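Local coordinates for protein extracellular ligand-binding receptor (Verminephrobacter eiseniae, PDB 4M88) that probably binds an amino acid outside the cytoplasmic membrane and delivers it to an ABC transporter, as a solute-binding protein of the leucine-binding family, at residues G59-F64 and L88-L93; L73-P78 and A96-V101; L139-L144 and T224-V229; K143-Y148 and A195-Q200. One frame throughout, in Å; residues are numbered along the deposited sequence.

Contact 1 of 4, residues G59-F64 and L88-L93; sequences GFAEQF and LDDKLL
Leu-92 packs its CB over the ring of Phe-64, and this pairing is the tight part of the contact. That CB sits over one face of the ring, 4.0 Å from the Phe-64 centroid and only 19° off the normal, a CH-pi contact displaced toward the rim. The CD1 branch of Leu-92 runs back alongside the base of the aromatic side chain and comes within 3.8 Å of Phe-64 CG, so the two side chains slide past each other in opposite directions. Phe-64 can reach this far because its CG is anti to the backbone N (chi1 -175°). At the far end of the ring, Phe-64 CZ meets Leu-93 CD2 at 4.0 Å, that leucine crossing at about a right angle. Phe-60, one helical turn earlier, offers its ring edge to the same Leu-92 methyl, CE2 to CD1 4.2 Å. The phenylalanines thus form one stripe of helix 57-68, a flanking helix of the alpha/beta lobe. The leucines follow helix 81-89, whose end is closed by a Schellman motif with positive phi at Lys-91. That sharp turn brings Leu-92 and Leu-93 back toward the stripe. Toward solvent the fit slackens: small Ala-61 merely touches the Asp-90 carboxylate, CB to OD2 4.3 Å. Asp-90 suits this partly exposed side because its charge is answered elsewhere, in a salt bridge from OD2 to Arg-86.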
loop_
_atom_site.group_PDB
_atom_site.type_symbol
_atom_site.label_atom_id
_atom_site.label_comp_id
_atom_site.label_asym_id
_atom_site.label_seq_id
_atom_site.Cartn_x
_atom_site.Cartn_y
_atom_site.Cartn_z
ATOM N N GLY A 59 19.384 -1.706 5.823
ATOM C CA GLY A 59 19.237 -2.944 5.082
ATOM C C GLY A 59 18.926 -2.664 3.628
ATOM O O GLY A 59 19.412 -3.361 2.734
ATOM N N PHE A 60 18.116 -1.639 3.379
ATOM C CA PHE A 60 17.798 -1.291 1.999
ATOM C C PHE A 60 19.034 -0.785 1.267
ATOM O O PHE A 60 19.316 -1.211 0.144
ATOM C CB PHE A 60 16.700 -0.243 1.913
ATOM C CG PHE A 60 16.177 -0.056 0.523
ATOM C CD1 PHE A 60 15.161 -0.862 0.047
ATOM C CD2 PHE A 60 16.730 0.896 -0.323
ATOM C CE1 PHE A 60 14.670 -0.706 -1.248
ATOM C CE2 PHE A 60 16.257 1.055 -1.620
ATOM C CZ PHE A 60 15.223 0.255 -2.082
ATOM N N ALA A 61 19.753 0.136 1.903
ATOM C CA ALA A 61 20.997 0.673 1.352
ATOM C C ALA A 61 21.977 -0.434 0.989
ATOM O O ALA A 61 22.641 -0.375 -0.050
ATOM C CB ALA A 61 21.637 1.637 2.336
ATOM N N GLU A 62 22.084 -1.436 1.859
ATOM C CA GLU A 62 22.950 -2.586 1.604
ATOM C C GLU A 62 22.499 -3.427 0.412
ATOM O O GLU A 62 23.316 -3.871 -0.395
ATOM C CB GLU A 62 23.018 -3.478 2.847
ATOM C CG GLU A 62 23.710 -2.839 4.032
ATOM C CD GLU A 62 23.641 -3.707 5.278
ATOM O OE1 GLU A 62 23.197 -4.871 5.168
ATOM O OE2 GLU A 62 24.030 -3.220 6.364
ATOM N N GLN A 63 21.198 -3.669 0.305
ATOM C CA GLN A 63 20.688 -4.552 -0.748
ATOM C C GLN A 63 20.590 -3.916 -2.131
ATOM O O GLN A 63 20.648 -4.619 -3.138
ATOM C CB GLN A 63 19.324 -5.125 -0.357
ATOM C CG GLN A 63 19.385 -6.051 0.857
ATOM C CD GLN A 63 20.442 -7.122 0.706
ATOM O OE1 GLN A 63 20.618 -7.698 -0.372
ATOM N NE2 GLN A 63 21.177 -7.377 1.778
ATOM N N PHE A 64 20.423 -2.602 -2.186
ATOM C CA PHE A 64 20.198 -1.942 -3.462
ATOM C C PHE A 64 21.294 -2.209 -4.502
ATOM O O PHE A 64 20.977 -2.651 -5.605
ATOM C CB PHE A 64 19.931 -0.438 -3.287
ATOM C CG PHE A 64 19.581 0.272 -4.569
ATOM C CD1 PHE A 64 18.274 0.310 -5.023
ATOM C CD2 PHE A 64 20.569 0.913 -5.317
ATOM C CE1 PHE A 64 17.946 0.971 -6.208
ATOM C CE2 PHE A 64 20.257 1.581 -6.489
ATOM C CZ PHE A 64 18.940 1.607 -6.944
ATOM N N LEU A 88 15.485 7.550 -1.285
ATOM C CA LEU A 88 15.357 8.913 -1.798
ATOM C C LEU A 88 16.453 9.839 -1.257
ATOM O O LEU A 88 17.009 10.659 -2.000
ATOM C CB LEU A 88 13.956 9.470 -1.500
ATOM C CG LEU A 88 12.773 8.720 -2.125
ATOM C CD1 LEU A 88 11.457 9.168 -1.511
ATOM C CD2 LEU A 88 12.729 8.913 -3.641
ATOM N N ASP A 89 16.772 9.712 0.030
ATOM C CA ASP A 89 17.805 10.566 0.638
ATOM C C ASP A 89 19.206 10.296 0.094
ATOM O O ASP A 89 20.017 11.214 -0.047
ATOM C CB ASP A 89 17.803 10.424 2.167
ATOM C CG ASP A 89 16.525 10.958 2.811
ATOM O OD1 ASP A 89 15.777 11.721 2.160
ATOM O OD2 ASP A 89 16.277 10.617 3.987
ATOM N N ASP A 90 19.503 9.032 -0.192
ATOM C CA ASP A 90 20.821 8.662 -0.706
ATOM C C ASP A 90 20.907 8.870 -2.216
ATOM O O ASP A 90 21.957 8.623 -2.821
ATOM C CB ASP A 90 21.136 7.202 -0.368
ATOM C CG ASP A 90 21.635 7.025 1.056
ATOM O OD1 ASP A 90 21.698 8.033 1.799
ATOM O OD2 ASP A 90 21.958 5.874 1.430
ATOM N N LYS A 91 19.799 9.322 -2.806
ATOM C CA LYS A 91 19.688 9.572 -4.253
ATOM C C LYS A 91 20.133 8.366 -5.080
ATOM O O LYS A 91 20.772 8.513 -6.117
ATOM C CB LYS A 91 20.467 10.832 -4.644
ATOM C CG LYS A 91 20.282 11.975 -3.651
ATOM C CD LYS A 91 19.747 13.231 -4.314
ATOM C CE LYS A 91 20.789 13.858 -5.221
ATOM N NZ LYS A 91 20.186 14.803 -6.212
ATOM N N LEU A 92 19.775 7.176 -4.607
ATOM C CA LEU A 92 20.196 5.931 -5.234
ATOM C C LEU A 92 19.701 5.813 -6.670
ATOM O O LEU A 92 20.360 5.186 -7.499
ATOM C CB LEU A 92 19.697 4.734 -4.424
ATOM C CG LEU A 92 20.226 4.633 -3.002
ATOM C CD1 LEU A 92 19.678 3.392 -2.327
ATOM C CD2 LEU A 92 21.750 4.634 -2.993
ATOM N N LEU A 93 18.545 6.411 -6.958
ATOM C CA LEU A 93 17.933 6.295 -8.283
ATOM C C LEU A 93 18.515 7.237 -9.342
ATOM O O LEU A 93 18.276 7.037 -10.535
ATOM C CB LEU A 93 16.412 6.487 -8.197
ATOM C CG LEU A 93 15.679 5.396 -7.426
ATOM C CD1 LEU A 93 14.168 5.665 -7.448
ATOM C CD2 LEU A 93 16.002 4.048 -8.046
#

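Contact 2 of 4, residues L73-P78 and A96-V101; sequences LALISP and APVVVV
Leu-75 and Val-100 sit side by side on one face of a parallel sheet, while Ala-74 with Val-99 and Ile-76 with Val-101 occupy the other. Strands 74-76 and 99-101 are the two strands of a beta-alpha-beta unit whose helix is 81-89, part of a Rossmann-like lobe of the periplasmic binding-protein fold. The axes of these short strands approach to 4.7 Å at an angle of 23°. On the face of Ala-74, Val-99 turns CG1 into the crowded position between its own N and carbonyl carbon (chi1 58°), which brings that methyl to 3.7 Å from Ala-74 CB. An alanine suits the place, since Leu-315 of helix 312-321 packs on both residues. Val-101 lies beside Ile-76 on the same face, CD1 of Ile-76 4.3 Å from Val-101 CB, and both meet Val-298 of helix 286-303. On the opposite face, the branch point of Leu-75 is met nearly at right angles by Val-98, CG to CG2 4.1 Å. Pro-78 sets CG and CD against Val-100 CG1, each at 3.6 Å; beta-branched valine, whose methyls lie close to the backbone, suits an extended, enclosed strand. Backbone bonds alternate from strand to strand, and Leu-75 uses both its N-H and its carbonyl. Beyond the last bridge, Ser-77 N still donates to Val-101 O, at 2.7 Å and with the donor tilted 28° from the carbonyl plane.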
loop_
_atom_site.group_PDB
_atom_site.type_symbol
_atom_site.label_atom_id
_atom_site.label_comp_id
_atom_site.label_asym_id
_atom_site.label_seq_id
_atom_site.Cartn_x
_atom_site.Cartn_y
_atom_site.Cartn_z
ATOM N N LEU A 73 15.131 -4.881 -14.667
ATOM C CA LEU A 73 14.440 -3.802 -15.377
ATOM C C LEU A 73 13.710 -2.943 -14.368
ATOM O O LEU A 73 13.589 -1.720 -14.537
ATOM C CB LEU A 73 13.410 -4.363 -16.362
ATOM C CG LEU A 73 13.905 -4.699 -17.766
ATOM C CD1 LEU A 73 14.866 -5.859 -17.730
ATOM C CD2 LEU A 73 12.736 -5.011 -18.681
ATOM N N ALA A 74 13.210 -3.595 -13.323
ATOM C CA ALA A 74 12.384 -2.911 -12.335
ATOM C C ALA A 74 12.537 -3.544 -10.974
ATOM O O ALA A 74 12.763 -4.757 -10.861
ATOM C CB ALA A 74 10.903 -2.944 -12.750
ATOM N N LEU A 75 12.426 -2.702 -9.947
ATOM C CA LEU A 75 12.241 -3.158 -8.581
ATOM C C LEU A 75 10.763 -2.987 -8.288
ATOM O O LEU A 75 10.187 -1.937 -8.575
ATOM C CB LEU A 75 13.076 -2.312 -7.616
ATOM C CG LEU A 75 14.583 -2.471 -7.806
ATOM C CD1 LEU A 75 15.350 -1.531 -6.879
ATOM C CD2 LEU A 75 15.024 -3.921 -7.563
ATOM N N ILE A 76 10.146 -4.028 -7.742
ATOM C CA ILE A 76 8.698 -4.035 -7.597
ATOM C C ILE A 76 8.301 -3.788 -6.159
ATOM O O ILE A 76 8.709 -4.532 -5.268
ATOM C CB ILE A 76 8.072 -5.371 -8.035
ATOM C CG1 ILE A 76 8.545 -5.768 -9.432
ATOM C CG2 ILE A 76 6.528 -5.279 -7.968
ATOM C CD1 ILE A 76 8.183 -4.757 -10.491
ATOM N N SER A 77 7.522 -2.726 -5.951
ATOM C CA SER A 77 6.856 -2.438 -4.672
ATOM C C SER A 77 7.734 -2.588 -3.414
ATOM O O SER A 77 7.447 -3.421 -2.552
ATOM C CB SER A 77 5.581 -3.284 -4.543
ATOM O OG SER A 77 4.718 -2.740 -3.561
ATOM N N PRO A 78 8.806 -1.781 -3.306
ATOM C CA PRO A 78 9.494 -1.757 -2.010
ATOM C C PRO A 78 8.532 -1.327 -0.912
ATOM O O PRO A 78 7.617 -0.527 -1.149
ATOM C CB PRO A 78 10.605 -0.718 -2.202
ATOM C CG PRO A 78 10.125 0.150 -3.356
ATOM C CD PRO A 78 9.376 -0.809 -4.257
ATOM N N ALA A 96 21.035 5.109 -11.435
ATOM C CA ALA A 96 20.762 3.683 -11.587
ATOM C C ALA A 96 19.774 3.437 -12.727
ATOM O O ALA A 96 18.685 4.021 -12.742
ATOM C CB ALA A 96 20.239 3.098 -10.280
ATOM N N PRO A 97 20.156 2.578 -13.692
ATOM C CA PRO A 97 19.265 2.250 -14.812
ATOM C C PRO A 97 18.167 1.277 -14.389
ATOM O O PRO A 97 18.203 0.082 -14.697
ATOM C CB PRO A 97 20.203 1.588 -15.828
ATOM C CG PRO A 97 21.315 0.993 -14.987
ATOM C CD PRO A 97 21.495 1.975 -13.849
ATOM N N VAL A 98 17.181 1.798 -13.676
ATOM C CA VAL A 98 16.113 0.955 -13.165
ATOM C C VAL A 98 14.867 1.808 -12.992
ATOM O O VAL A 98 14.949 3.032 -12.930
ATOM C CB VAL A 98 16.524 0.321 -11.818
ATOM C CG1 VAL A 98 16.477 1.356 -10.691
ATOM C CG2 VAL A 98 15.634 -0.883 -11.482
ATOM N N VAL A 99 13.706 1.170 -12.949
ATOM C CA VAL A 99 12.502 1.875 -12.560
ATOM C C VAL A 99 11.966 1.176 -11.320
ATOM O O VAL A 99 12.139 -0.048 -11.156
ATOM C CB VAL A 99 11.462 1.876 -13.685
ATOM C CG1 VAL A 99 11.142 0.508 -14.057
ATOM C CG2 VAL A 99 10.214 2.531 -13.241
ATOM N N VAL A 100 11.376 1.952 -10.419
ATOM C CA VAL A 100 10.784 1.382 -9.214
ATOM C C VAL A 100 9.283 1.496 -9.375
ATOM O O VAL A 100 8.764 2.584 -9.603
ATOM C CB VAL A 100 11.212 2.132 -7.937
ATOM C CG1 VAL A 100 10.577 1.473 -6.716
ATOM C CG2 VAL A 100 12.730 2.132 -7.791
ATOM N N VAL A 101 8.592 0.367 -9.312
ATOM C CA VAL A 101 7.164 0.351 -9.602
ATOM C C VAL A 101 6.404 0.061 -8.327
ATOM O O VAL A 101 6.480 -1.047 -7.778
ATOM C CB VAL A 101 6.803 -0.658 -10.704
ATOM C CG1 VAL A 101 5.291 -0.718 -10.902
ATOM C CG2 VAL A 101 7.493 -0.278 -12.007
#

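Contact 3 of 4, residues L139-L144 and T224-V229; sequences LGMSKL and TQPLFV
The ring of Phe-228 is the bump of this contact, and Leu-139, Met-141 and Leu-144 form the hollow that receives its rim. All three meet the ring near its plane. Leu-139 advances from the opposite direction, CD1 to Phe-228 CZ 3.8 Å. Beside it comes the selenium of the selenomethionine at Met-141, in plane with the ring and 5.1 Å from its centroid, an edge-on Met-aromatic contact. Leu-144 adds a third contact, crossing at about a right angle, its CD2 4.2 Å from Phe-228 CE2. A second, smaller bump fits beside the first: Met-141 CE sits in the angle formed by Phe-228 and Pro-226, 3.8 Å from Phe-228 CZ and 3.6 Å from Pro-226 CG. Its chain, extended beyond CG (chi2 175°, chi3 179°), is long and unbranched, which suits such a corner. With an alanine in place of Phe-228, the three side chains would probably face a gap and Met-141 is likely to keep only Pro-226 of its two partners here, its tip freer to turn. Gly-140, at positive phi in a Schellman motif, ends helix 125-138 and lets the chain turn, with Leu-139 and Met-141 on either side both directed at the ring. Strand 201-205 runs between 143-149 and 227-229, so the contact bridges over it: Leu-203 touches Leu-144 and Phe-228, Ala-136 of helix 125-138 touches Met-141 and Leu-144, and Ile-132 touches Phe-228.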
loop_
_atom_site.group_PDB
_atom_site.type_symbol
_atom_site.label_atom_id
_atom_site.label_comp_id
_atom_site.label_asym_id
_atom_site.label_seq_id
_atom_site.Cartn_x
_atom_site.Cartn_y
_atom_site.Cartn_z
ATOM N N LEU A 139 -20.790 11.042 8.055
ATOM C CA LEU A 139 -21.283 10.294 9.212
ATOM C C LEU A 139 -21.756 11.250 10.298
ATOM O O LEU A 139 -22.149 10.830 11.389
ATOM C CB LEU A 139 -20.204 9.361 9.774
ATOM C CG LEU A 139 -19.592 8.384 8.774
ATOM C CD1 LEU A 139 -18.537 7.488 9.439
ATOM C CD2 LEU A 139 -20.666 7.547 8.129
ATOM N N GLY A 140 -21.695 12.546 10.005
ATOM C CA GLY A 140 -22.185 13.554 10.932
ATOM C C GLY A 140 -21.169 13.956 11.981
ATOM O O GLY A 140 -21.517 14.553 12.998
HETATM N N MSE A 141 -19.903 13.638 11.745
HETATM C CA MSE A 141 -18.879 13.914 12.747
HETATM C C MSE A 141 -18.373 15.351 12.695
HETATM O O MSE A 141 -18.161 15.906 11.615
HETATM C CB MSE A 141 -17.711 12.939 12.604
HETATM C CG MSE A 141 -18.126 11.506 12.825
HETATM SE SE MSE A 141 -16.696 10.234 12.485
HETATM C CE MSE A 141 -17.661 8.599 12.925
ATOM N N SER A 142 -18.180 15.934 13.875
ATOM C CA SER A 142 -17.610 17.266 14.009
ATOM C C SER A 142 -16.325 17.226 14.841
ATOM O O SER A 142 -15.629 18.230 14.960
ATOM C CB SER A 142 -18.630 18.213 14.649
ATOM O OG SER A 142 -19.050 17.728 15.913
ATOM N N LYS A 143 -16.013 16.071 15.426
ATOM C CA LYS A 143 -14.767 15.921 16.169
ATOM C C LYS A 143 -14.073 14.596 15.871
ATOM O O LYS A 143 -14.645 13.518 16.074
ATOM C CB LYS A 143 -14.993 16.071 17.671
ATOM C CG LYS A 143 -13.712 15.936 18.476
ATOM C CD LYS A 143 -13.908 16.357 19.925
ATOM C CE LYS A 143 -12.578 16.365 20.662
ATOM N NZ LYS A 143 -12.651 17.043 21.983
ATOM N N LEU A 144 -12.836 14.693 15.391
ATOM C CA LEU A 144 -12.043 13.533 14.987
ATOM C C LEU A 144 -10.756 13.467 15.787
ATOM O O LEU A 144 -10.136 14.497 16.043
ATOM C CB LEU A 144 -11.665 13.651 13.514
ATOM C CG LEU A 144 -12.598 13.071 12.460
ATOM C CD1 LEU A 144 -12.061 13.368 11.056
ATOM C CD2 LEU A 144 -12.745 11.568 12.669
ATOM N N THR A 224 -15.412 2.730 21.432
ATOM C CA THR A 224 -16.337 1.947 20.624
ATOM C C THR A 224 -16.722 2.679 19.336
ATOM O O THR A 224 -17.451 2.138 18.499
ATOM C CB THR A 224 -17.609 1.648 21.416
ATOM O OG1 THR A 224 -18.169 2.881 21.875
ATOM C CG2 THR A 224 -17.279 0.789 22.628
ATOM N N GLN A 225 -16.231 3.908 19.195
ATOM C CA GLN A 225 -16.511 4.749 18.024
ATOM C C GLN A 225 -15.928 4.132 16.757
ATOM O O GLN A 225 -15.004 3.304 16.839
ATOM C CB GLN A 225 -15.912 6.147 18.229
ATOM C CG GLN A 225 -16.709 7.020 19.200
ATOM C CD GLN A 225 -16.555 6.580 20.644
ATOM O OE1 GLN A 225 -15.548 5.971 21.017
ATOM N NE2 GLN A 225 -17.557 6.886 21.466
ATOM N N PRO A 226 -16.454 4.528 15.578
ATOM C CA PRO A 226 -15.856 4.086 14.310
ATOM C C PRO A 226 -14.372 4.412 14.262
ATOM O O PRO A 226 -13.964 5.499 14.685
ATOM C CB PRO A 226 -16.602 4.930 13.267
ATOM C CG PRO A 226 -17.944 5.138 13.882
ATOM C CD PRO A 226 -17.673 5.334 15.349
ATOM N N LEU A 227 -13.580 3.468 13.756
ATOM C CA LEU A 227 -12.152 3.668 13.581
ATOM C C LEU A 227 -11.909 3.616 12.082
ATOM O O LEU A 227 -12.595 2.876 11.360
ATOM C CB LEU A 227 -11.373 2.552 14.278
ATOM C CG LEU A 227 -11.742 2.256 15.731
ATOM C CD1 LEU A 227 -10.873 1.097 16.254
ATOM C CD2 LEU A 227 -11.572 3.488 16.615
ATOM N N PHE A 228 -10.980 4.424 11.594
ATOM C CA PHE A 228 -10.697 4.453 10.165
ATOM C C PHE A 228 -9.217 4.196 9.956
ATOM O O PHE A 228 -8.375 4.714 10.695
ATOM C CB PHE A 228 -11.055 5.808 9.553
ATOM C CG PHE A 228 -12.418 6.306 9.938
ATOM C CD1 PHE A 228 -13.555 5.729 9.401
ATOM C CD2 PHE A 228 -12.555 7.360 10.829
ATOM C CE1 PHE A 228 -14.818 6.193 9.757
ATOM C CE2 PHE A 228 -13.811 7.828 11.190
ATOM C CZ PHE A 228 -14.939 7.240 10.652
ATOM N N VAL A 229 -8.899 3.385 8.958
ATOM C CA VAL A 229 -7.506 3.081 8.672
ATOM C C VAL A 229 -7.270 3.160 7.181
ATOM O O VAL A 229 -8.211 3.056 6.392
ATOM C CB VAL A 229 -7.104 1.673 9.171
ATOM C CG1 VAL A 229 -7.356 1.542 10.661
ATOM C CG2 VAL A 229 -7.855 0.599 8.402
#

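Contact 4 of 4, residues K143-Y148 and A195-Q200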
loop_
_atom_site.group_PDB
_atom_site.type_symbol
_atom_site.label_atom_id
_atom_site.label_comp_id
_atom_site.label_asym_id
_atom_site.label_seq_id
_atom_site.Cartn_x
_atom_site.Cartn_y
_atom_site.Cartn_z
ATOM N N LYS A 143 -16.013 16.071 15.426
ATOM C CA LYS A 143 -14.767 15.921 16.169
ATOM C C LYS A 143 -14.073 14.596 15.871
ATOM O O LYS A 143 -14.645 13.518 16.074
ATOM C CB LYS A 143 -14.993 16.071 17.671
ATOM C CG LYS A 143 -13.712 15.936 18.476
ATOM C CD LYS A 143 -13.908 16.357 19.925
ATOM C CE LYS A 143 -12.578 16.365 20.662
ATOM N NZ LYS A 143 -12.651 17.043 21.983
ATOM N N LEU A 144 -12.836 14.693 15.391
ATOM C CA LEU A 144 -12.043 13.533 14.987
ATOM C C LEU A 144 -10.756 13.467 15.787
ATOM O O LEU A 144 -10.136 14.497 16.043
ATOM C CB LEU A 144 -11.665 13.651 13.514
ATOM C CG LEU A 144 -12.598 13.071 12.460
ATOM C CD1 LEU A 144 -12.061 13.368 11.056
ATOM C CD2 LEU A 144 -12.745 11.568 12.669
ATOM N N ALA A 145 -10.353 12.264 16.182
ATOM C CA ALA A 145 -9.038 12.066 16.778
ATOM C C ALA A 145 -8.195 11.245 15.808
ATOM O O ALA A 145 -8.730 10.443 15.046
ATOM C CB ALA A 145 -9.154 11.339 18.104
ATOM N N THR A 146 -6.883 11.445 15.829
ATOM C CA THR A 146 -5.974 10.613 15.035
ATOM C C THR A 146 -4.936 10.009 15.969
ATOM O O THR A 146 -4.344 10.724 16.776
ATOM C CB THR A 146 -5.232 11.417 13.963
ATOM O OG1 THR A 146 -6.176 12.071 13.107
ATOM C CG2 THR A 146 -4.322 10.499 13.127
ATOM N N LEU A 147 -4.743 8.697 15.874
ATOM C CA LEU A 147 -3.663 8.013 16.591
ATOM C C LEU A 147 -2.579 7.710 15.574
ATOM O O LEU A 147 -2.852 7.031 14.589
ATOM C CB LEU A 147 -4.177 6.710 17.189
ATOM C CG LEU A 147 -3.135 5.787 17.836
ATOM C CD1 LEU A 147 -2.477 6.489 19.026
ATOM C CD2 LEU A 147 -3.774 4.478 18.294
ATOM N N TYR A 148 -1.357 8.213 15.769
ATOM C CA TYR A 148 -0.327 7.968 14.749
ATOM C C TYR A 148 1.019 7.594 15.354
ATOM O O TYR A 148 1.356 8.024 16.448
ATOM C CB TYR A 148 -0.193 9.163 13.788
ATOM C CG TYR A 148 0.424 10.395 14.403
ATOM C CD1 TYR A 148 1.752 10.720 14.153
ATOM C CD2 TYR A 148 -0.316 11.228 15.229
ATOM C CE1 TYR A 148 2.333 11.833 14.708
ATOM C CE2 TYR A 148 0.260 12.358 15.794
ATOM C CZ TYR A 148 1.586 12.650 15.515
ATOM O OH TYR A 148 2.188 13.761 16.056
ATOM N N ALA A 195 -9.488 8.078 24.525
ATOM C CA ALA A 195 -10.762 7.765 25.163
ATOM C C ALA A 195 -11.331 8.952 25.930
ATOM O O ALA A 195 -12.540 9.046 26.136
ATOM C CB ALA A 195 -10.612 6.568 26.082
ATOM N N ALA A 196 -10.456 9.854 26.357
ATOM C CA ALA A 196 -10.869 11.001 27.152
ATOM C C ALA A 196 -11.341 12.194 26.315
ATOM O O ALA A 196 -11.811 13.183 26.872
ATOM C CB ALA A 196 -9.745 11.424 28.082
ATOM N N LEU A 197 -11.236 12.095 24.991
ATOM C CA LEU A 197 -11.448 13.252 24.110
ATOM C C LEU A 197 -12.886 13.507 23.658
ATOM O O LEU A 197 -13.209 14.612 23.229
ATOM C CB LEU A 197 -10.555 13.145 22.873
ATOM C CG LEU A 197 -9.066 13.101 23.187
ATOM C CD1 LEU A 197 -8.240 13.130 21.917
ATOM C CD2 LEU A 197 -8.722 14.261 24.076
ATOM N N GLY A 198 -13.742 12.496 23.727
ATOM C CA GLY A 198 -15.101 12.654 23.230
ATOM C C GLY A 198 -15.145 12.829 21.721
ATOM O O GLY A 198 -16.027 13.509 21.184
ATOM N N ALA A 199 -14.188 12.214 21.031
ATOM C CA ALA A 199 -14.191 12.228 19.576
ATOM C C ALA A 199 -15.250 11.260 19.058
ATOM O O ALA A 199 -15.564 10.265 19.714
ATOM C CB ALA A 199 -12.820 11.859 19.031
ATOM N N GLN A 200 -15.790 11.551 17.878
ATOM C CA GLN A 200 -16.818 10.707 17.282
ATOM C C GLN A 200 -16.247 9.610 16.385
ATOM O O GLN A 200 -16.945 8.651 16.039
ATOM C CB GLN A 200 -17.800 11.572 16.501
ATOM C CG GLN A 200 -18.584 12.510 17.372
ATOM C CD GLN A 200 -19.122 13.679 16.590
ATOM O OE1 GLN A 200 -18.354 14.464 16.047
ATOM N NE2 GLN A 200 -20.448 13.794 16.509
#
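Lys-143 stretches along the loop 197-200 with every side-chain torsion near 180°, starting with CG anti to the backbone N (chi1 -179°). Its CB lies 4.1 Å from Gln-200 OE1, and CG passes over Ala-199, 3.9 Å from CA. Next, CD skirts the carbonyl oxygens of Gly-198 and Leu-197, both at 3.8 Å. CE moves in on Leu-197 O, and NZ closes the path with a hydrogen bond to that oxygen at 2.8 Å, in the carbonyl plane. The loop follows helix 184-195, and Gly-198 leaves helical geometry at positive phi. The ammonium, close to the carbonyls that follow that helix, is probably favoured there; Glu-174 is a weak, long-range ion partner. Here strands 143-149 and 201-205, parallel neighbours in the mixed sheet of this Rossmann-like lobe, come together: Gln-200 N donates to Lys-143 O. Replacing Lys-143 by an alanine would probably leave Leu-197 O without this donor and uncover the loop. The extended side chain of Gln-200 carries OE1 to Lys-143 N, 2.9 Å away, and also to Ser-142 N. Further inward the two alanines come close, Ala-145 CB to Ala-199 CB 3.8 Å, with Leu-197 CD1 alongside.

Contacts 1 and 2 belong to one lobe and contacts 3 and 4 to the other; the centres of contacts 2 and 3 are about 38 Å apart. Contact 2 is the fully buried one, a strand pair held by backbone bonds, and contact 1, only partly buried, lays helix 57-68 and the turn after helix 81-89 over it: Phe-64 CE1 meets Leu-75 CD1 at 3.7 Å. Contacts 3 and 4 share Lys-143 and Leu-144 at the start of strand 143-149. The former is largely buried and apolar; the latter, nearer the surface, relies on polar bonds. They also touch directly, since Met-141 CE and Pro-226 CD both pack on Gln-200 O.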